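Local coordinates for protein terminase large subunit (PDB 5M1P) that drives viral DNA into empty capsids as the ATP-powered packaging motor and, through its nuclease domain, cuts the phage genome to start and end packaging, at residues A[50-55]-A[64-69]. Sequence-based numbering, arbitrary orientation.
Sequences SVFSVL and CLERMN
Phe52 and Glu66 form the central hydrogen-bonded pair of this antiparallel hairpin. Phe52 N reaches Glu66 O at 2.8 Å in a nearly straight bond (171° at the hydrogen), and Glu66 N returns a bond of the same length to Phe52 O. Ser50 and Met68 make a second such pair, and Val54 N donates to Cys64 O.

On the face of Ser50, Phe52 and Val54, Met68 CG lies between its backbone N and carbonyl carbon (chi1 62°), and the chain then bends at chi2 (-66°). Together these turns carry Met68 SD into close contact with Ser50 OG, at 3.0 Å. Met68 CE lies 4.1 Å from Phe52 CE2. A water over one face of the Phe52 ring hydrogen-bonds to Ser50 OG and weakly to Glu66 O.

On the other face, Val51 CG1 meets Leu65 CD2 at 3.9 Å, and Val51 CG2 lies against Arg67 CD at 3.8 Å. Leu65 CD1 touches Ser53 OG, which hydrogen-bonds to Ser181 OG.

The hairpin belongs to the central sheet of the RNase H-like nuclease fold. Strand 37-42 flanks 50-55, and strand 25-27 flanks 64-69. Helix 73-86 covers the Phe52 face. Helix 177-186 covers the Val51 face, where Val51 touches the calcium ligand Asp177.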
loop_
_atom_site.group_PDB
_atom_site.type_symbol
_atom_site.label_atom_id
_atom_site.label_comp_id
_atom_site.label_asym_id
_atom_site.label_seq_id
_atom_site.Cartn_x
_atom_site.Cartn_y
_atom_site.Cartn_z
ATOM N N SER A 50 -2.783 4.902 -8.150
ATOM C CA SER A 50 -3.490 4.550 -6.934
ATOM C C SER A 50 -3.244 3.080 -6.692
ATOM O O SER A 50 -3.299 2.304 -7.630
ATOM C CB SER A 50 -4.993 4.787 -7.097
ATOM O OG SER A 50 -5.520 4.136 -8.246
ATOM N N VAL A 51 -2.961 2.724 -5.439
ATOM C CA VAL A 51 -2.744 1.335 -5.063
ATOM C C VAL A 51 -3.476 1.032 -3.768
ATOM O O VAL A 51 -3.269 1.688 -2.740
ATOM C CB VAL A 51 -1.259 1.018 -4.883
ATOM C CG1 VAL A 51 -1.062 -0.468 -4.605
ATOM C CG2 VAL A 51 -0.484 1.433 -6.114
ATOM N N PHE A 52 -4.299 -0.011 -3.825
ATOM C CA PHE A 52 -5.086 -0.462 -2.686
ATOM C C PHE A 52 -4.661 -1.888 -2.376
ATOM O O PHE A 52 -4.806 -2.760 -3.224
ATOM C CB PHE A 52 -6.595 -0.419 -2.994
ATOM C CG PHE A 52 -7.089 0.896 -3.549
ATOM C CD1 PHE A 52 -6.556 2.106 -3.125
ATOM C CD2 PHE A 52 -8.116 0.917 -4.487
ATOM C CE1 PHE A 52 -7.012 3.310 -3.632
ATOM C CE2 PHE A 52 -8.581 2.124 -4.987
ATOM C CZ PHE A 52 -8.026 3.315 -4.569
ATOM N N SER A 53 -4.132 -2.107 -1.174
ATOM C CA SER A 53 -3.576 -3.397 -0.780
ATOM C C SER A 53 -4.423 -3.999 0.332
ATOM O O SER A 53 -4.418 -3.497 1.449
ATOM C CB SER A 53 -2.137 -3.230 -0.310
ATOM O OG SER A 53 -1.315 -2.767 -1.365
ATOM N N VAL A 54 -5.111 -5.092 0.028
ATOM C CA VAL A 54 -5.961 -5.784 0.984
ATOM C C VAL A 54 -5.119 -6.794 1.756
ATOM O O VAL A 54 -4.609 -7.755 1.167
ATOM C CB VAL A 54 -7.124 -6.507 0.277
ATOM C CG1 VAL A 54 -8.056 -7.114 1.310
ATOM C CG2 VAL A 54 -7.909 -5.569 -0.632
ATOM N N LEU A 55 -4.992 -6.573 3.066
ATOM C CA LEU A 55 -4.204 -7.401 3.974
ATOM C C LEU A 55 -5.097 -8.199 4.900
ATOM O O LEU A 55 -5.948 -7.652 5.579
ATOM C CB LEU A 55 -3.284 -6.514 4.802
ATOM C CG LEU A 55 -2.422 -7.191 5.862
ATOM C CD1 LEU A 55 -1.535 -8.265 5.250
ATOM C CD2 LEU A 55 -1.579 -6.148 6.561
ATOM N N CYS A 64 -5.378 -9.267 -1.995
ATOM C CA CYS A 64 -5.737 -8.617 -3.244
ATOM C C CYS A 64 -4.996 -7.293 -3.309
ATOM O O CYS A 64 -4.843 -6.629 -2.277
ATOM C CB CYS A 64 -7.247 -8.375 -3.264
ATOM S SG CYS A 64 -7.854 -7.702 -4.815
ATOM N N LEU A 65 -4.519 -6.930 -4.491
ATOM C CA LEU A 65 -3.901 -5.625 -4.690
ATOM C C LEU A 65 -4.467 -5.023 -5.956
ATOM O O LEU A 65 -4.422 -5.658 -6.999
ATOM C CB LEU A 65 -2.385 -5.784 -4.784
ATOM C CG LEU A 65 -1.624 -4.448 -4.875
ATOM C CD1 LEU A 65 -0.323 -4.548 -4.093
ATOM C CD2 LEU A 65 -1.366 -4.011 -6.304
ATOM N N GLU A 66 -5.019 -3.815 -5.862
ATOM C CA GLU A 66 -5.588 -3.128 -7.013
ATOM C C GLU A 66 -4.740 -1.911 -7.296
ATOM O O GLU A 66 -4.396 -1.171 -6.373
ATOM C CB GLU A 66 -7.044 -2.728 -6.756
ATOM C CG GLU A 66 -7.718 -2.128 -7.981
ATOM C CD GLU A 66 -9.231 -2.134 -7.915
ATOM O OE1 GLU A 66 -9.797 -2.374 -6.835
ATOM O OE2 GLU A 66 -9.859 -1.917 -8.975
ATOM N N ARG A 67 -4.390 -1.737 -8.565
ATOM C CA ARG A 67 -3.510 -0.655 -8.973
ATOM C C ARG A 67 -3.958 -0.097 -10.310
ATOM O O ARG A 67 -4.240 -0.842 -11.242
ATOM C CB ARG A 67 -2.080 -1.175 -9.083
ATOM C CG ARG A 67 -1.071 -0.153 -9.594
ATOM C CD ARG A 67 0.332 -0.598 -9.243
ATOM N NE ARG A 67 1.412 0.308 -9.646
ATOM C CZ ARG A 67 2.051 0.292 -10.819
ATOM N NH1 ARG A 67 1.698 -0.539 -11.803
ATOM N NH2 ARG A 67 3.063 1.132 -11.011
ATOM N N MET A 68 -4.036 1.219 -10.412
ATOM C CA MET A 68 -4.241 1.832 -11.722
ATOM C C MET A 68 -3.755 3.259 -11.674
ATOM O O MET A 68 -3.382 3.753 -10.627
ATOM C CB MET A 68 -5.707 1.753 -12.166
ATOM C CG MET A 68 -6.692 2.488 -11.277
ATOM S SD MET A 68 -6.877 1.820 -9.616
ATOM C CE MET A 68 -8.203 2.888 -9.044
ATOM N N ASN A 69 -3.708 3.902 -12.823
ATOM C CA ASN A 69 -3.516 5.339 -12.865
ATOM C C ASN A 69 -4.523 5.938 -13.814
ATOM O O ASN A 69 -5.097 5.263 -14.663
ATOM C CB ASN A 69 -2.067 5.743 -13.194
ATOM C CG ASN A 69 -1.742 5.685 -14.676
ATOM O OD1 ASN A 69 -2.235 4.817 -15.398
ATOM N ND2 ASN A 69 -0.898 6.613 -15.138
HETATM O O HOH W 1 -6.087 1.506 -6.824
#